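DNA mismatch repair protein MutS (PDB 1EWQ) takes part in DNA mismatch repair, binding mismatched or otherwise damaged duplexes and hydrolysing ATP weakly. Local coordinates at residues A384-D389 against G398-G403; L392-G397 against R498-F503; K709-A714 against H726-G731. One frame throughout, in Å; residues are numbered along the deposited sequence.

Interaction 1 of 3, residues A384-D389 against G398-G403; sequences AALVED and GLIREG
Leu386 and Ile400 meet through their backbones in a single beta bridge, a worked example of how a chain leaving a helix can be held by the return of its own loop. Helix 376-385 of MutS domain III ends here, Leu386 being the first residue to abandon helical backbone angles. Two hydrogen bonds bracket the bridged pair: Arg401 N gives to Ala385 O (3.0 Å), and Val387 N gives to Leu399 O at 3.1 Å with an N-H...O angle of 166°. Ile400 CA adds a CA-H...O contact to the same Ala385 oxygen, which thus faces a donor N-H and a polarised C-H together.

The Arg401 side chain can be followed atom by atom across the turn. Its CB passes beside Ala385 O. CG lies against the backbone N and CA of Val387, the exact closeness being doubtful, while Val387 CG1 packs on Arg401 CG at 3.5 Å, the two side chains sliding past each other in opposite directions. CD then comes alongside Leu386 O. A bend at chi3 (-54°) turns the chain there, bringing the guanidinium obliquely past Leu386 O until NH2 approaches Ala384 CA. The arginine therefore lies along the end of the helix with its aliphatic part doing most of the touching. Arg353 reaches the same turn, donating to Val387 O and weakly to Leu386 O.

On the buried side Leu386 and Leu399 run side by side, pointing the same way, and Ile400 adds its own methyl. The CD2 atoms of Leu386 and Leu399 touch at 3.5 Å, and Leu386 CD2 also meets Ile400 CD1 at 3.9 Å.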
# COMPACT_ATOMS: atom_id res chain seq x y z
N ALA C 384 36.19 -26.54 14.27
CA ALA C 384 36.30 -27.69 15.17
C ALA C 384 35.17 -27.77 16.19
O ALA C 384 34.95 -28.81 16.79
CB ALA C 384 37.63 -27.64 15.90
N ALA C 385 34.46 -26.66 16.38
CA ALA C 385 33.38 -26.63 17.36
C ALA C 385 31.98 -26.87 16.81
O ALA C 385 31.19 -27.59 17.41
CB ALA C 385 33.41 -25.31 18.11
N LEU C 386 31.67 -26.27 15.66
CA LEU C 386 30.33 -26.38 15.10
C LEU C 386 30.16 -27.39 13.98
O LEU C 386 31.06 -27.59 13.17
CB LEU C 386 29.88 -25.00 14.60
CG LEU C 386 30.21 -23.81 15.51
CD1 LEU C 386 29.80 -22.52 14.83
CD2 LEU C 386 29.49 -23.97 16.85
N VAL C 387 28.98 -28.02 13.95
CA VAL C 387 28.68 -28.99 12.91
C VAL C 387 28.69 -28.22 11.60
O VAL C 387 28.58 -26.99 11.60
CB VAL C 387 27.28 -29.62 13.10
CG1 VAL C 387 27.26 -30.44 14.39
CG2 VAL C 387 26.21 -28.54 13.11
N GLU C 388 28.83 -28.93 10.48
CA GLU C 388 28.87 -28.30 9.17
C GLU C 388 27.73 -27.31 8.92
O GLU C 388 27.97 -26.19 8.47
CB GLU C 388 28.91 -29.36 8.07
CG GLU C 388 28.99 -28.79 6.66
CD GLU C 388 29.15 -29.86 5.60
OE1 GLU C 388 28.54 -30.94 5.75
OE2 GLU C 388 29.88 -29.63 4.61
N ASP C 389 26.49 -27.71 9.19
CA ASP C 389 25.35 -26.82 8.98
C ASP C 389 24.60 -26.65 10.31
O ASP C 389 23.64 -27.34 10.59
CB ASP C 389 24.40 -27.39 7.91
CG ASP C 389 25.09 -27.58 6.56
OD1 ASP C 389 25.87 -26.69 6.15
OD2 ASP C 389 24.86 -28.61 5.90
N GLY C 398 22.20 -31.26 17.54
CA GLY C 398 23.60 -30.99 17.81
C GLY C 398 24.18 -29.76 17.16
O GLY C 398 24.37 -29.69 15.94
N LEU C 399 24.47 -28.77 17.99
CA LEU C 399 25.06 -27.53 17.52
C LEU C 399 26.55 -27.83 17.47
O LEU C 399 27.23 -27.56 16.47
CB LEU C 399 24.79 -26.42 18.53
CG LEU C 399 24.88 -24.95 18.12
CD1 LEU C 399 25.08 -24.14 19.37
CD2 LEU C 399 26.04 -24.71 17.16
N ILE C 400 27.05 -28.41 18.56
CA ILE C 400 28.46 -28.75 18.72
C ILE C 400 28.77 -30.14 18.18
O ILE C 400 28.00 -31.07 18.38
CB ILE C 400 28.85 -28.68 20.21
CG1 ILE C 400 28.55 -27.29 20.76
CG2 ILE C 400 30.33 -29.02 20.39
CD1 ILE C 400 29.29 -26.16 20.04
N ARG C 401 29.91 -30.27 17.51
CA ARG C 401 30.30 -31.55 16.94
C ARG C 401 30.89 -32.55 17.93
O ARG C 401 31.49 -32.18 18.94
CB ARG C 401 31.31 -31.34 15.81
CG ARG C 401 30.79 -30.42 14.75
CD ARG C 401 31.46 -30.68 13.42
NE ARG C 401 32.91 -30.62 13.52
CZ ARG C 401 33.71 -30.65 12.46
NH1 ARG C 401 33.17 -30.73 11.24
NH2 ARG C 401 35.03 -30.58 12.61
N GLU C 402 30.71 -33.83 17.62
CA GLU C 402 31.22 -34.89 18.47
C GLU C 402 32.74 -34.83 18.59
O GLU C 402 33.45 -34.59 17.61
CB GLU C 402 30.80 -36.26 17.93
CG GLU C 402 29.35 -36.59 18.24
CD GLU C 402 28.89 -37.87 17.58
OE1 GLU C 402 29.56 -38.92 17.79
OE2 GLU C 402 27.86 -37.83 16.86
N GLY C 403 33.22 -35.02 19.82
CA GLY C 403 34.64 -34.98 20.07
C GLY C 403 35.20 -33.61 20.42
O GLY C 403 36.39 -33.48 20.70

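Interaction 2 of 3, residues L392-G397 against R498-F503; sequences LKVSEG and REEEVF
Val394 sets both its methyls on the helix at Glu499 and Glu500, and its rotamer decides how. With CG2 anti to the backbone N, this methyl rests on the helix backbone, 3.6 Å from both Glu499 O and Glu500 CA, and leans on Glu499 CG at 3.7 Å. The other methyl, CG1, occupies the position between the backbone N and the carbonyl carbon (chi1 64°) and lies against Glu500 CG at 3.9 Å, where the two side chains cross at about a right angle. With an alanine here both methyls go, and the aliphatic parts of Glu499 and Glu500 are likely to be left facing a gap.

Glu499 extends beyond CG, which carries its carboxylate past the valine toward the loop. A water lies 2.5 Å from Glu499 OE1 and also close to Val394 O, a bridge whose short distances make its detail doubtful. The other oxygen, OE2, accepts the N-H groups of Leu399 and Ile400, which probably limits the turning of the buried carboxylate.

No direct hydrogen bond joins the two segments. Within the loop, Glu396 N bonds to Lys393 O, and the arrangement as a whole is a type I beta turn from Lys393 to Glu396 docked by one valine on a long helix of MutS domain III.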
# COMPACT_ATOMS: atom_id res chain seq x y z
N LEU C 392 19.37 -23.72 14.37
CA LEU C 392 18.99 -22.37 14.78
C LEU C 392 19.08 -22.17 16.29
O LEU C 392 19.60 -21.15 16.76
CB LEU C 392 17.57 -22.05 14.30
CG LEU C 392 16.84 -20.86 14.94
CD1 LEU C 392 17.54 -19.55 14.61
CD2 LEU C 392 15.40 -20.84 14.43
N LYS C 393 18.57 -23.13 17.05
CA LYS C 393 18.59 -23.05 18.51
C LYS C 393 19.39 -24.19 19.13
O LYS C 393 19.26 -25.35 18.73
CB LYS C 393 17.17 -23.07 19.08
CG LYS C 393 16.36 -21.82 18.76
CD LYS C 393 15.14 -21.70 19.67
CE LYS C 393 14.42 -20.39 19.43
NZ LYS C 393 15.36 -19.23 19.52
N VAL C 394 20.21 -23.85 20.12
CA VAL C 394 21.04 -24.83 20.83
C VAL C 394 20.17 -25.88 21.52
O VAL C 394 20.60 -27.02 21.69
CB VAL C 394 21.93 -24.12 21.89
CG1 VAL C 394 21.07 -23.49 22.96
CG2 VAL C 394 22.90 -25.12 22.51
N SER C 395 18.95 -25.50 21.90
CA SER C 395 18.03 -26.40 22.59
C SER C 395 17.71 -27.68 21.83
O SER C 395 17.40 -28.71 22.43
CB SER C 395 16.72 -25.67 22.90
OG SER C 395 16.03 -25.32 21.72
N GLU C 396 17.78 -27.62 20.51
CA GLU C 396 17.48 -28.79 19.70
C GLU C 396 18.76 -29.52 19.29
O GLU C 396 19.75 -29.55 20.02
CB GLU C 396 16.67 -28.39 18.47
CG GLU C 396 17.40 -27.44 17.53
CD GLU C 396 16.49 -26.76 16.52
OE1 GLU C 396 15.62 -25.97 16.94
OE2 GLU C 396 16.65 -27.01 15.30
N GLY C 397 18.71 -30.12 18.10
CA GLY C 397 19.83 -30.86 17.55
C GLY C 397 21.24 -30.41 17.89
O GLY C 397 21.46 -29.32 18.43
N ARG C 498 25.05 -28.42 29.00
CA ARG C 498 26.44 -28.42 28.55
C ARG C 498 26.59 -27.86 27.14
O ARG C 498 27.51 -27.09 26.87
CB ARG C 498 27.01 -29.85 28.59
CG ARG C 498 28.29 -30.06 27.78
CD ARG C 498 29.56 -29.66 28.53
NE ARG C 498 29.58 -28.27 28.97
CZ ARG C 498 30.66 -27.50 28.94
NH1 ARG C 498 31.81 -27.97 28.49
NH2 ARG C 498 30.60 -26.25 29.37
N GLU C 499 25.69 -28.23 26.24
CA GLU C 499 25.78 -27.75 24.87
C GLU C 499 25.57 -26.24 24.78
O GLU C 499 26.19 -25.58 23.95
CB GLU C 499 24.79 -28.49 23.97
CG GLU C 499 25.00 -28.20 22.50
CD GLU C 499 24.36 -29.24 21.60
OE1 GLU C 499 23.22 -29.66 21.90
OE2 GLU C 499 24.99 -29.62 20.59
N GLU C 500 24.70 -25.68 25.61
CA GLU C 500 24.50 -24.24 25.59
C GLU C 500 25.75 -23.58 26.17
O GLU C 500 26.19 -22.53 25.69
CB GLU C 500 23.29 -23.82 26.42
CG GLU C 500 22.92 -22.35 26.21
CD GLU C 500 21.77 -21.88 27.07
OE1 GLU C 500 22.01 -21.54 28.25
OE2 GLU C 500 20.62 -21.85 26.58
N GLU C 501 26.33 -24.21 27.20
CA GLU C 501 27.54 -23.68 27.82
C GLU C 501 28.67 -23.63 26.78
O GLU C 501 29.41 -22.65 26.70
CB GLU C 501 27.99 -24.55 29.01
CG GLU C 501 26.93 -24.76 30.10
CD GLU C 501 27.45 -25.57 31.29
OE1 GLU C 501 28.22 -26.53 31.10
OE2 GLU C 501 27.06 -25.25 32.44
N VAL C 502 28.80 -24.69 25.99
CA VAL C 502 29.84 -24.73 24.97
C VAL C 502 29.59 -23.67 23.90
O VAL C 502 30.53 -23.02 23.45
CB VAL C 502 29.92 -26.12 24.31
CG1 VAL C 502 30.95 -26.11 23.20
CG2 VAL C 502 30.29 -27.17 25.36
N PHE C 503 28.33 -23.50 23.51
CA PHE C 503 28.01 -22.48 22.52
C PHE C 503 28.48 -21.13 23.02
O PHE C 503 29.16 -20.40 22.30
CB PHE C 503 26.50 -22.41 22.27
CG PHE C 503 26.07 -21.17 21.56
CD1 PHE C 503 26.44 -20.94 20.24
CD2 PHE C 503 25.34 -20.19 22.23
CE1 PHE C 503 26.09 -19.74 19.59
CE2 PHE C 503 24.99 -18.99 21.59
CZ PHE C 503 25.37 -18.77 20.27
O HOH W 1 21.12 -29.15 23.07

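Interaction 3 of 3, residues K709-A714 against H726-G731; sequences KNLHVA and HQVLPG
Leu729 and His712 face each other as a hydrogen-bonded pair of the beta hairpin made by strands 708-716 and 723-730, at the margin of the sheet in the P-loop ATPase domain of MutS. Two backbone bonds hold the pair: His712 N gives to Leu729 O, and Leu729 N gives to His712 O at 2.7 Å. Segments 709-714 and 726-730 run at 142° between their N-to-C directions, antiparallel with a marked twist.

On the face carrying these two residues, the bump is Leu729 and the hollow lies between the His712 ring and Ala714. Leu729 CB sits over one face of the imidazole, 3.5 Å from His712 CE1, and Leu729 CD1 passes His712 NE2 to reach Ala714 CB at 4.1 Å. The imidazole is brought across the strand because CG stands between the backbone N and the carbonyl carbon, chi1 76°.

The opposite face is simpler in form. Val728 wedges between two neighbours with its branches divided: CG1 meets Leu711 CD1 at 3.9 Å, and CG2 meets Val713 CG1 at 4.2 Å. Val728 also packs on Phe592 and Val713 on Lys589, both of helix 589-603, and Lys589 belongs to the predicted ATP site. This side of the hairpin thus packs against what is probably the P-loop and the helix that follows it.

Where the second strand ends, Gly731 adopts a positive phi that favours glycine, and its N gives a weak bond to Asn710 O. Its carbonyl oxygen turns back to the ring edge, where His712 ND1 donates to Gly731 O at 2.6 Å from 53° out of the carbonyl plane.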
# COMPACT_ATOMS: atom_id res chain seq x y z
N LYS C 709 26.16 32.00 -22.56
CA LYS C 709 26.32 31.14 -23.72
C LYS C 709 24.98 30.55 -24.14
O LYS C 709 24.16 30.17 -23.30
CB LYS C 709 27.32 30.01 -23.43
CG LYS C 709 27.53 29.10 -24.62
CD LYS C 709 28.34 27.85 -24.27
CE LYS C 709 29.79 28.18 -23.96
NZ LYS C 709 30.55 26.94 -23.65
N ASN C 710 24.76 30.46 -25.44
CA ASN C 710 23.52 29.91 -25.97
C ASN C 710 23.67 28.52 -26.59
O ASN C 710 24.62 28.24 -27.32
CB ASN C 710 22.92 30.87 -27.00
CG ASN C 710 22.13 32.00 -26.36
OD1 ASN C 710 21.16 31.75 -25.64
ND2 ASN C 710 22.55 33.23 -26.61
N LEU C 711 22.71 27.66 -26.25
CA LEU C 711 22.60 26.31 -26.76
C LEU C 711 21.10 26.11 -26.99
O LEU C 711 20.29 26.90 -26.51
CB LEU C 711 23.11 25.27 -25.74
CG LEU C 711 24.61 25.16 -25.46
CD1 LEU C 711 24.85 23.99 -24.51
CD2 LEU C 711 25.37 24.93 -26.76
N HIS C 712 20.73 25.07 -27.72
CA HIS C 712 19.33 24.81 -27.98
C HIS C 712 19.11 23.44 -28.59
O HIS C 712 20.06 22.76 -29.00
CB HIS C 712 18.74 25.87 -28.94
CG HIS C 712 19.14 25.69 -30.38
ND1 HIS C 712 20.41 25.94 -30.83
CD2 HIS C 712 18.43 25.28 -31.45
CE1 HIS C 712 20.48 25.68 -32.13
NE2 HIS C 712 19.29 25.27 -32.53
N VAL C 713 17.86 23.03 -28.60
CA VAL C 713 17.47 21.78 -29.20
C VAL C 713 16.42 22.20 -30.23
O VAL C 713 15.84 23.28 -30.12
CB VAL C 713 16.86 20.80 -28.18
CG1 VAL C 713 17.97 20.30 -27.25
CG2 VAL C 713 15.77 21.49 -27.38
N ALA C 714 16.19 21.35 -31.22
CA ALA C 714 15.23 21.70 -32.24
C ALA C 714 14.29 20.56 -32.60
O ALA C 714 14.56 19.39 -32.32
CB ALA C 714 15.98 22.16 -33.50
N HIS C 726 17.00 15.14 -30.10
CA HIS C 726 17.65 15.30 -28.81
C HIS C 726 19.09 15.78 -28.87
O HIS C 726 19.78 15.80 -27.85
CB HIS C 726 17.56 14.00 -28.02
CG HIS C 726 16.18 13.66 -27.57
ND1 HIS C 726 15.87 13.38 -26.26
CD2 HIS C 726 15.02 13.55 -28.27
CE1 HIS C 726 14.58 13.11 -26.17
NE2 HIS C 726 14.04 13.21 -27.37
N GLN C 727 19.56 16.15 -30.06
CA GLN C 727 20.93 16.64 -30.17
C GLN C 727 20.97 18.07 -29.62
O GLN C 727 20.15 18.91 -29.98
CB GLN C 727 21.40 16.66 -31.64
CG GLN C 727 21.69 15.30 -32.29
CD GLN C 727 20.44 14.48 -32.60
OE1 GLN C 727 19.39 15.03 -32.92
NE2 GLN C 727 20.55 13.16 -32.51
N VAL C 728 21.92 18.33 -28.73
CA VAL C 728 22.04 19.68 -28.19
C VAL C 728 22.91 20.45 -29.19
O VAL C 728 24.06 20.09 -29.44
CB VAL C 728 22.67 19.67 -26.79
CG1 VAL C 728 22.99 21.09 -26.35
CG2 VAL C 728 21.69 19.03 -25.81
N LEU C 729 22.33 21.50 -29.75
CA LEU C 729 22.98 22.31 -30.77
C LEU C 729 23.54 23.65 -30.29
O LEU C 729 23.08 24.21 -29.30
CB LEU C 729 21.99 22.57 -31.91
CG LEU C 729 21.20 21.37 -32.45
CD1 LEU C 729 20.08 21.86 -33.38
CD2 LEU C 729 22.14 20.42 -33.19
N PRO C 730 24.54 24.18 -31.00
CA PRO C 730 25.14 25.46 -30.62
C PRO C 730 24.21 26.63 -30.96
O PRO C 730 23.37 26.52 -31.85
CB PRO C 730 26.43 25.49 -31.43
CG PRO C 730 26.05 24.75 -32.67
CD PRO C 730 25.28 23.58 -32.13
N GLY C 731 24.38 27.73 -30.25
CA GLY C 731 23.58 28.92 -30.49
C GLY C 731 22.15 28.79 -30.01
O GLY C 731 21.74 27.73 -29.55

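Read from the N terminus, interaction 1 closes a short loop, with residues 398-403 returning to the end of helix 376-385. Residues 392-397 lie inside that loop, yet their partner comes a hundred residues later, beyond helix 406-433 and the four-stranded antiparallel sheet, on helix 479-511. Interactions 1 and 2 therefore cross rather than nest, and they touch in space, Ile400 CD1 packing on Val502 CG1 at 3.6 Å. Together they tie one connecting loop of domain III to two of its helices. Interaction 3 follows in series as a local hairpin of domain V, its centre about 70 Å from that of interaction 1, on the opposite side of the chain's centre.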